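Long-range contacts in pumilio homolog 23 (Arabidopsis thaliana, PDB 5WZJ), which binds RNA sequence-specifically through a superhelix of pumilio repeats, recognises 18S rRNA, and probably regulates translation and mRNA stability: residues F404-F409 against K424-G429; I396-R401 against I448-S453; C380-V385 against I444-T449. All coordinates share one frame; numbering follows the deposited sequence.

Contact 1: F404-F409 against K424-G429; sequences FLDYYF and KMHVMG. With nucleotides of chain B.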
loop_
_atom_site.group_PDB
_atom_site.type_symbol
_atom_site.label_atom_id
_atom_site.label_comp_id
_atom_site.label_asym_id
_atom_site.label_seq_id
_atom_site.Cartn_x
_atom_site.Cartn_y
_atom_site.Cartn_z
ATOM N N PHE A 404 0.067 3.555 23.028
ATOM C CA PHE A 404 0.677 4.877 22.947
ATOM C C PHE A 404 2.189 4.739 22.865
ATOM O O PHE A 404 2.915 5.404 23.609
ATOM C CB PHE A 404 0.321 5.737 24.166
ATOM C CG PHE A 404 -1.125 6.124 24.259
ATOM C CD1 PHE A 404 -1.671 7.041 23.379
ATOM C CD2 PHE A 404 -1.927 5.601 25.259
ATOM C CE1 PHE A 404 -2.998 7.414 23.474
ATOM C CE2 PHE A 404 -3.253 5.966 25.366
ATOM C CZ PHE A 404 -3.794 6.879 24.474
ATOM N N LEU A 405 2.661 3.868 21.968
ATOM C CA LEU A 405 4.068 3.468 21.938
ATOM C C LEU A 405 5.017 4.669 21.907
ATOM O O LEU A 405 6.026 4.685 22.628
ATOM C CB LEU A 405 4.291 2.554 20.730
ATOM C CG LEU A 405 5.464 1.590 20.583
ATOM C CD1 LEU A 405 5.657 0.735 21.822
ATOM C CD2 LEU A 405 5.205 0.696 19.372
ATOM N N ASP A 406 4.708 5.695 21.099
ATOM C CA ASP A 406 5.628 6.834 20.995
ATOM C C ASP A 406 5.608 7.693 22.256
ATOM O O ASP A 406 6.655 8.195 22.681
ATOM C CB ASP A 406 5.327 7.686 19.750
ATOM C CG ASP A 406 3.872 8.126 19.662
ATOM O OD1 ASP A 406 3.017 7.518 20.346
ATOM O OD2 ASP A 406 3.582 9.073 18.889
ATOM N N TYR A 407 4.438 7.858 22.885
ATOM C CA TYR A 407 4.387 8.622 24.133
ATOM C C TYR A 407 5.131 7.907 25.251
ATOM O O TYR A 407 5.841 8.543 26.040
ATOM C CB TYR A 407 2.938 8.884 24.553
ATOM C CG TYR A 407 2.208 9.861 23.664
ATOM C CD1 TYR A 407 1.492 9.420 22.555
ATOM C CD2 TYR A 407 2.223 11.226 23.935
ATOM C CE1 TYR A 407 0.821 10.309 21.735
ATOM C CE2 TYR A 407 1.555 12.127 23.115
ATOM C CZ TYR A 407 0.858 11.664 22.018
ATOM O OH TYR A 407 0.190 12.547 21.194
ATOM N N TYR A 408 4.979 6.587 25.352
ATOM C CA TYR A 408 5.661 5.874 26.425
ATOM C C TYR A 408 7.175 5.892 26.228
ATOM O O TYR A 408 7.927 6.131 27.176
ATOM C CB TYR A 408 5.156 4.432 26.540
ATOM C CG TYR A 408 6.048 3.617 27.430
ATOM C CD1 TYR A 408 6.041 3.804 28.805
ATOM C CD2 TYR A 408 6.945 2.696 26.894
ATOM C CE1 TYR A 408 6.888 3.078 29.633
ATOM C CE2 TYR A 408 7.796 1.963 27.710
ATOM C CZ TYR A 408 7.762 2.156 29.078
ATOM O OH TYR A 408 8.613 1.429 29.887
ATOM N N PHE A 409 7.652 5.616 25.012
ATOM C CA PHE A 409 9.099 5.585 24.844
ATOM C C PHE A 409 9.702 6.982 24.791
ATOM O O PHE A 409 10.900 7.134 25.041
ATOM C CB PHE A 409 9.485 4.775 23.604
ATOM C CG PHE A 409 9.536 3.290 23.855
ATOM C CD1 PHE A 409 10.668 2.708 24.403
ATOM C CD2 PHE A 409 8.446 2.479 23.562
ATOM C CE1 PHE A 409 10.716 1.344 24.653
ATOM C CE2 PHE A 409 8.493 1.112 23.803
ATOM C CZ PHE A 409 9.628 0.547 24.358
ATOM N N LYS A 424 -3.995 10.820 20.110
ATOM C CA LYS A 424 -4.229 9.825 19.079
ATOM C C LYS A 424 -3.330 8.620 19.341
ATOM O O LYS A 424 -2.138 8.775 19.619
ATOM C CB LYS A 424 -3.961 10.422 17.700
ATOM C CG LYS A 424 -4.140 9.443 16.541
ATOM C CD LYS A 424 -5.591 8.977 16.413
ATOM C CE LYS A 424 -5.722 7.853 15.396
ATOM N NZ LYS A 424 -4.848 6.683 15.754
ATOM N N MET A 425 -3.901 7.419 19.281
ATOM C CA MET A 425 -3.102 6.230 19.551
ATOM C C MET A 425 -2.168 5.909 18.381
ATOM O O MET A 425 -2.353 6.365 17.251
ATOM C CB MET A 425 -4.009 5.047 19.864
ATOM C CG MET A 425 -4.605 5.180 21.254
ATOM S SD MET A 425 -5.867 3.971 21.655
ATOM C CE MET A 425 -6.132 4.391 23.388
ATOM N N HIS A 426 -1.161 5.085 18.675
ATOM C CA HIS A 426 -0.042 4.839 17.775
ATOM C C HIS A 426 -0.415 3.805 16.719
ATOM O O HIS A 426 -0.837 2.691 17.052
ATOM C CB HIS A 426 1.152 4.356 18.598
ATOM C CG HIS A 426 2.449 4.359 17.853
ATOM N ND1 HIS A 426 2.990 3.219 17.299
ATOM C CD2 HIS A 426 3.326 5.360 17.593
ATOM C CE1 HIS A 426 4.142 3.517 16.721
ATOM N NE2 HIS A 426 4.368 4.809 16.885
ATOM N N VAL A 427 -0.225 4.155 15.443
ATOM C CA VAL A 427 -0.722 3.290 14.369
ATOM C C VAL A 427 -0.014 1.936 14.381
ATOM O O VAL A 427 -0.659 0.880 14.352
ATOM C CB VAL A 427 -0.596 3.995 13.000
ATOM C CG1 VAL A 427 -0.912 3.016 11.873
ATOM C CG2 VAL A 427 -1.571 5.172 12.929
ATOM N N MET A 428 1.320 1.933 14.426
ATOM C CA MET A 428 2.021 0.658 14.328
ATOM C C MET A 428 1.865 -0.159 15.609
ATOM O O MET A 428 1.745 -1.391 15.556
ATOM C CB MET A 428 3.500 0.888 14.001
ATOM C CG MET A 428 4.275 -0.398 13.767
ATOM S SD MET A 428 3.641 -1.372 12.382
ATOM C CE MET A 428 4.177 -0.366 11.000
ATOM N N GLY A 429 1.843 0.507 16.766
ATOM C CA GLY A 429 1.568 -0.207 18.000
ATOM C C GLY A 429 0.218 -0.896 17.962
ATOM O O GLY A 429 0.085 -2.051 18.372
ATOM P P U B 5 1.289 5.261 7.352
ATOM O OP1 U B 5 0.977 6.562 7.989
ATOM O OP2 U B 5 1.724 5.163 5.936
ATOM O "O5'" U B 5 2.384 4.517 8.239
ATOM C "C5'" U B 5 2.206 4.384 9.644
ATOM C "C4'" U B 5 3.515 4.108 10.338
ATOM O "O4'" U B 5 3.978 2.781 9.967
ATOM C "C3'" U B 5 4.644 5.066 9.976
ATOM O "O3'" U B 5 5.503 5.190 11.097
ATOM C "C2'" U B 5 5.376 4.313 8.865
ATOM O "O2'" U B 5 6.722 4.694 8.688
ATOM C "C1'" U B 5 5.250 2.871 9.349
ATOM N N1 U B 5 5.294 1.861 8.283
ATOM C C2 U B 5 6.217 0.844 8.426
ATOM O O2 U B 5 6.986 0.787 9.365
ATOM N N3 U B 5 6.222 -0.095 7.427
ATOM C C4 U B 5 5.401 -0.117 6.322
ATOM O O4 U B 5 5.534 -1.035 5.520
ATOM C C5 U B 5 4.460 0.960 6.242
ATOM C C6 U B 5 4.431 1.893 7.208
HETATM O O HOH W 1 0.224 7.247 20.133
HETATM O O HOH W 2 -0.801 11.348 19.022
#
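The H426 imidazole lies against L405 with one face and caps its own helix with its edge. CB of L405 sits over that face, 3.9 Å from the ring centroid and 21° off the normal, a CH-pi contact. In the ring plane, ND1 of H426 accepts from N of G429 at 3.0 Å. H426 is thus the N-cap of helix 427-436. Its CG is anti to the backbone N (chi1 -167°), which turns the ring toward helix 405-410. The capping bond helps to hold the ring's rotation. D406 packs on the same ring, its CG 3.5 Å from CD2 of H426, with carboxylate and ring planes 54° apart.

Two waters join the segments. Water 1 donates to OD1 of D406 and to K424 O. Water 2 also donates to K424 O and lies 2.7 Å from OH of Y407. K424 O therefore takes two water bonds.

F404 packs on M425, its CE1 3.5 Å from CG of M425. SD of M425 is 5.0 Å from the centroid of the F404 ring, an oblique Met-aromatic contact. W419 meets F404 edge-to-face.

Beyond the cap, CE of M428 comes 3.3 Å from O4' of U5 of chain B. H426 packs on an RNA phosphate. The contact packs helix 405-410 against the capped start of helix 427-436, whose M428 faces the RNA in the pumilio-repeat superhelix.

Contact 2: I396-R401 against I448-S453; sequences ISILPR and ITSLTS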
loop_
_atom_site.group_PDB
_atom_site.type_symbol
_atom_site.label_atom_id
_atom_site.label_comp_id
_atom_site.label_asym_id
_atom_site.label_seq_id
_atom_site.Cartn_x
_atom_site.Cartn_y
_atom_site.Cartn_z
ATOM N N ILE A 396 1.541 -5.597 33.571
ATOM C CA ILE A 396 0.103 -5.349 33.479
ATOM C C ILE A 396 -0.198 -4.167 32.554
ATOM O O ILE A 396 -1.323 -4.026 32.063
ATOM C CB ILE A 396 -0.493 -5.130 34.895
ATOM C CG1 ILE A 396 -2.026 -5.119 34.861
ATOM C CG2 ILE A 396 0.028 -3.840 35.491
ATOM C CD1 ILE A 396 -2.654 -6.465 34.539
ATOM N N SER A 397 0.798 -3.331 32.272
ATOM C CA SER A 397 0.615 -2.142 31.452
ATOM C C SER A 397 1.026 -2.354 29.997
ATOM O O SER A 397 1.212 -1.376 29.266
ATOM C CB SER A 397 1.390 -0.970 32.058
ATOM O OG SER A 397 0.798 -0.588 33.286
ATOM N N ILE A 398 1.173 -3.603 29.557
ATOM C CA ILE A 398 1.656 -3.819 28.197
ATOM C C ILE A 398 0.702 -3.196 27.178
ATOM O O ILE A 398 1.140 -2.575 26.203
ATOM C CB ILE A 398 1.904 -5.320 27.943
ATOM C CG1 ILE A 398 2.398 -5.553 26.514
ATOM C CG2 ILE A 398 0.666 -6.119 28.199
ATOM C CD1 ILE A 398 3.715 -4.865 26.213
ATOM N N LEU A 399 -0.615 -3.310 27.401
ATOM C CA LEU A 399 -1.559 -2.751 26.434
ATOM C C LEU A 399 -1.481 -1.243 26.373
ATOM O O LEU A 399 -1.273 -0.690 25.264
ATOM C CB LEU A 399 -2.983 -3.253 26.726
ATOM C CG LEU A 399 -3.644 -4.081 25.620
ATOM C CD1 LEU A 399 -3.694 -3.307 24.291
ATOM C CD2 LEU A 399 -2.915 -5.419 25.443
ATOM N N PRO A 400 -1.626 -0.475 27.464
ATOM C CA PRO A 400 -1.509 0.985 27.357
ATOM C C PRO A 400 -0.210 1.449 26.718
ATOM O O PRO A 400 -0.216 2.403 25.932
ATOM C CB PRO A 400 -1.601 1.463 28.816
ATOM C CG PRO A 400 -2.343 0.400 29.526
ATOM C CD PRO A 400 -1.942 -0.893 28.851
ATOM N N ARG A 401 0.907 0.798 27.037
ATOM C CA ARG A 401 2.177 1.254 26.493
ATOM C C ARG A 401 2.266 1.011 24.992
ATOM O O ARG A 401 2.852 1.825 24.276
ATOM C CB ARG A 401 3.337 0.582 27.227
ATOM C CG ARG A 401 3.423 0.994 28.705
ATOM C CD ARG A 401 4.511 0.261 29.439
ATOM N NE ARG A 401 4.566 0.670 30.841
ATOM C CZ ARG A 401 5.555 0.357 31.674
ATOM N NH1 ARG A 401 6.586 -0.367 31.248
ATOM N NH2 ARG A 401 5.516 0.777 32.933
ATOM N N ILE A 448 -4.043 -10.511 26.882
ATOM C CA ILE A 448 -5.461 -10.652 27.208
ATOM C C ILE A 448 -5.737 -10.120 28.610
ATOM O O ILE A 448 -6.719 -9.399 28.841
ATOM C CB ILE A 448 -5.899 -12.122 27.080
ATOM C CG1 ILE A 448 -5.850 -12.579 25.623
ATOM C CG2 ILE A 448 -7.301 -12.318 27.645
ATOM C CD1 ILE A 448 -5.884 -14.096 25.455
ATOM N N THR A 449 -4.880 -10.480 29.573
ATOM C CA THR A 449 -5.077 -9.992 30.937
ATOM C C THR A 449 -4.937 -8.474 30.997
ATOM O O THR A 449 -5.759 -7.791 31.618
ATOM C CB THR A 449 -4.091 -10.674 31.894
ATOM O OG1 THR A 449 -4.516 -12.029 32.122
ATOM C CG2 THR A 449 -4.033 -9.933 33.220
ATOM N N SER A 450 -3.924 -7.927 30.320
ATOM C CA SER A 450 -3.700 -6.485 30.362
ATOM C C SER A 450 -4.855 -5.727 29.722
ATOM O O SER A 450 -5.314 -4.709 30.260
ATOM C CB SER A 450 -2.380 -6.140 29.667
ATOM O OG SER A 450 -2.161 -4.733 29.621
ATOM N N LEU A 451 -5.339 -6.203 28.567
ATOM C CA LEU A 451 -6.442 -5.508 27.903
ATOM C C LEU A 451 -7.720 -5.587 28.730
ATOM O O LEU A 451 -8.417 -4.578 28.904
ATOM C CB LEU A 451 -6.693 -6.084 26.505
ATOM C CG LEU A 451 -7.871 -5.447 25.743
ATOM C CD1 LEU A 451 -7.570 -3.997 25.361
ATOM C CD2 LEU A 451 -8.234 -6.238 24.488
ATOM N N THR A 452 -8.074 -6.787 29.211
ATOM C CA THR A 452 -9.340 -6.914 29.939
ATOM C C THR A 452 -9.276 -6.330 31.342
ATOM O O THR A 452 -10.336 -6.145 31.955
ATOM C CB THR A 452 -9.797 -8.371 30.043
ATOM O OG1 THR A 452 -8.804 -9.142 30.734
ATOM C CG2 THR A 452 -10.042 -8.960 28.656
ATOM N N SER A 453 -8.074 -6.046 31.859
ATOM C CA SER A 453 -7.917 -5.380 33.154
ATOM C C SER A 453 -8.053 -3.873 33.078
ATOM O O SER A 453 -8.259 -3.245 34.117
ATOM C CB SER A 453 -6.543 -5.673 33.769
ATOM O OG SER A 453 -6.448 -7.033 34.143
#
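S450 joins the two segments with one hydroxyl that both donates and accepts. Its OG donates to O of I396 at 2.7 Å and accepts from N of L399 at 3.1 Å. The second bond is fairly straight, with an N-H...O angle of 163°. The first comes from above the carbonyl plane of I396, 51° out of it. OG is anti to the backbone N of S450 (chi1 177°), and this carries it across to the start of helix 398-403. The buried hydroxyl thus has both a donor and an acceptor bond. It ties one of the first amides of that helix to the carbonyl of the turn before it.

This is helix-to-helix packing within the all-helical pumilio-repeat solenoid. Helix 398-403 meets helix 445-453 about 12 Å from the bound RNA at the nearest atom. Helices 468-477 and 482-490 continue the packing: V471 touches L399, while F475 and L488 touch L451.

Apolar contacts lie around the serine. CG2 of I398 presses on CB of S450 at 3.4 Å, closer than carbon pairs usually come. L399 leans obliquely over L451, its CG 3.8 Å from CB of L451. Toward the surface, CD1 of I396 reaches CG2 of T449 at 4.0 Å and also touches S453.

Two more hydroxyls bond back within I448-S453. OG1 of T452 donates to O of I448, and OG of S453 donates to O of T449. O of I448 also takes N-H of T452, and O of T449 that of S453, each from the opposite face of the carbonyl plane to the hydroxyl.

Contact 3: C380-V385 against I444-T449; sequences CCEALV and IQPYIT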
loop_
_atom_site.group_PDB
_atom_site.type_symbol
_atom_site.label_atom_id
_atom_site.label_comp_id
_atom_site.label_asym_id
_atom_site.label_seq_id
_atom_site.Cartn_x
_atom_site.Cartn_y
_atom_site.Cartn_z
ATOM N N CYS A 380 8.291 -14.685 20.261
ATOM C CA CYS A 380 8.090 -13.321 19.777
ATOM C C CYS A 380 7.169 -12.529 20.701
ATOM O O CYS A 380 7.448 -11.369 21.028
ATOM C CB CYS A 380 7.528 -13.348 18.356
ATOM S SG CYS A 380 8.806 -13.743 17.120
ATOM N N CYS A 381 6.054 -13.130 21.108
ATOM C CA CYS A 381 5.125 -12.438 22.003
ATOM C C CYS A 381 5.793 -12.085 23.330
ATOM O O CYS A 381 5.620 -10.972 23.845
ATOM C CB CYS A 381 3.893 -13.303 22.248
ATOM S SG CYS A 381 2.876 -13.631 20.783
ATOM N N GLU A 382 6.575 -13.013 23.889
ATOM C CA GLU A 382 7.219 -12.747 25.175
ATOM C C GLU A 382 8.340 -11.735 25.031
ATOM O O GLU A 382 8.542 -10.906 25.922
ATOM C CB GLU A 382 7.750 -14.043 25.799
ATOM C CG GLU A 382 6.640 -14.953 26.342
ATOM C CD GLU A 382 5.797 -14.269 27.414
ATOM O OE1 GLU A 382 6.371 -13.470 28.200
ATOM O OE2 GLU A 382 4.566 -14.522 27.452
ATOM N N ALA A 383 9.085 -11.785 23.920
ATOM C CA ALA A 383 10.136 -10.795 23.707
ATOM C C ALA A 383 9.551 -9.388 23.622
ATOM O O ALA A 383 10.156 -8.425 24.113
ATOM C CB ALA A 383 10.933 -11.129 22.443
ATOM N N LEU A 384 8.373 -9.248 23.004
ATOM C CA LEU A 384 7.731 -7.938 22.926
ATOM C C LEU A 384 7.347 -7.430 24.315
ATOM O O LEU A 384 7.587 -6.261 24.642
ATOM C CB LEU A 384 6.502 -7.997 22.021
ATOM C CG LEU A 384 5.703 -6.690 21.973
ATOM C CD1 LEU A 384 6.568 -5.511 21.481
ATOM C CD2 LEU A 384 4.443 -6.834 21.118
ATOM N N VAL A 385 6.751 -8.291 25.151
ATOM C CA VAL A 385 6.398 -7.871 26.514
ATOM C C VAL A 385 7.629 -7.374 27.257
ATOM O O VAL A 385 7.621 -6.297 27.866
ATOM C CB VAL A 385 5.735 -9.013 27.300
ATOM C CG1 VAL A 385 5.404 -8.519 28.711
ATOM C CG2 VAL A 385 4.487 -9.530 26.596
ATOM N N ILE A 444 -0.526 -15.512 24.383
ATOM C CA ILE A 444 -0.724 -14.082 24.577
ATOM C C ILE A 444 -1.496 -13.803 25.858
ATOM O O ILE A 444 -2.182 -12.779 25.959
ATOM C CB ILE A 444 -1.450 -13.468 23.361
ATOM C CG1 ILE A 444 -2.793 -14.165 23.159
ATOM C CG2 ILE A 444 -0.574 -13.605 22.100
ATOM C CD1 ILE A 444 -3.729 -13.469 22.178
ATOM N N GLN A 445 -1.386 -14.689 26.852
ATOM C CA GLN A 445 -2.068 -14.436 28.122
ATOM C C GLN A 445 -1.741 -13.068 28.728
ATOM O O GLN A 445 -2.674 -12.399 29.202
ATOM C CB GLN A 445 -1.770 -15.581 29.107
ATOM C CG GLN A 445 -2.491 -16.879 28.710
ATOM C CD GLN A 445 -4.006 -16.732 28.770
ATOM O OE1 GLN A 445 -4.562 -16.512 29.847
ATOM N NE2 GLN A 445 -4.684 -16.835 27.617
ATOM N N PRO A 446 -0.495 -12.586 28.735
ATOM C CA PRO A 446 -0.255 -11.233 29.271
ATOM C C PRO A 446 -1.036 -10.149 28.539
ATOM O O PRO A 446 -1.448 -9.164 29.168
ATOM C CB PRO A 446 1.258 -11.042 29.090
ATOM C CG PRO A 446 1.822 -12.420 28.949
ATOM C CD PRO A 446 0.759 -13.236 28.298
ATOM N N TYR A 447 -1.259 -10.300 27.227
ATOM C CA TYR A 447 -1.982 -9.266 26.487
ATOM C C TYR A 447 -3.467 -9.304 26.806
ATOM O O TYR A 447 -4.096 -8.252 26.975
ATOM C CB TYR A 447 -1.759 -9.429 24.977
ATOM C CG TYR A 447 -0.315 -9.308 24.579
ATOM C CD1 TYR A 447 0.535 -10.412 24.659
ATOM C CD2 TYR A 447 0.214 -8.094 24.137
ATOM C CE1 TYR A 447 1.858 -10.321 24.296
ATOM C CE2 TYR A 447 1.561 -7.989 23.777
ATOM C CZ TYR A 447 2.375 -9.119 23.858
ATOM O OH TYR A 447 3.709 -9.059 23.504
ATOM N N ILE A 448 -4.043 -10.511 26.882
ATOM C CA ILE A 448 -5.461 -10.652 27.208
ATOM C C ILE A 448 -5.737 -10.120 28.610
ATOM O O ILE A 448 -6.719 -9.399 28.841
ATOM C CB ILE A 448 -5.899 -12.122 27.080
ATOM C CG1 ILE A 448 -5.850 -12.579 25.623
ATOM C CG2 ILE A 448 -7.301 -12.318 27.645
ATOM C CD1 ILE A 448 -5.884 -14.096 25.455
ATOM N N THR A 449 -4.880 -10.480 29.573
ATOM C CA THR A 449 -5.077 -9.992 30.937
ATOM C C THR A 449 -4.937 -8.474 30.997
ATOM O O THR A 449 -5.759 -7.791 31.618
ATOM C CB THR A 449 -4.091 -10.674 31.894
ATOM O OG1 THR A 449 -4.516 -12.029 32.122
ATOM C CG2 THR A 449 -4.033 -9.933 33.220
#
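Helix 380-385 and helix 445-449 run 55° apart in direction, with their axes 10.8 Å from each other at closest approach. The wide spacing is bridged mainly by Y447. With CG anti to its carbonyl carbon (chi1 -61°), the ring is directed at helix 377-388. There OH of Y447 donates to O of C381 at 2.7 Å. The bond lies in the carbonyl plane, on a lone pair. N of V385 also donates to this oxygen, in the usual helical way.

Aliphatic side chains pack against the phenol. CG2 of V385 lies 3.2 Å from OH and 3.5 Å from CZ of Y447. The valine and the tyrosine lie alongside, pointing opposite ways. L384 lies roughly perpendicular to the tyrosine, with CD2 of L384 4.1 Å from CE2 of Y447. I398 and L402 of helix 398-403 also pack on Y447.

C381 and I444 meet next to this group, where SG of C381 is 3.7 Å from CG2 of I444. I436 touches both of them. Nearer the surface, OE2 of E382 lies 3.8 Å from CG of P446, an ordinary packing contact. The carboxylate has its strong partner elsewhere, as OE1 of E382 forms a salt bridge with R395.

The buried hydroxyl of Y447 thus spends its proton on a main-chain carbonyl of the neighbouring helix. That bond holds the far end of the ring against the helix, and apolar packing supplies most of the remaining contact.

How the contacts relate
From the N terminus, helix 377-388 comes first, followed by helices 398-403, 405-410, 427-436 and 445-453. Contact 3 closes the longest loop, from C380-V385 to I444-T449. Contact 2 starts later, at I396-R401, and ends on the same helix 445-453, sharing I448 and T449 with contact 3. These two loops overlap, neither lying within the other. Contact 1 closes a short loop within both, from F404-F409 to K424-G429. Contacts 2 and 3 touch where I398 and L399 meet Y447. Contact 1 reaches contact 2 through Y408 and R401. Together they join helices 377-388 and 398-403 to helix 445-453, and helix 405-410 to the RNA-facing start of helix 427-436.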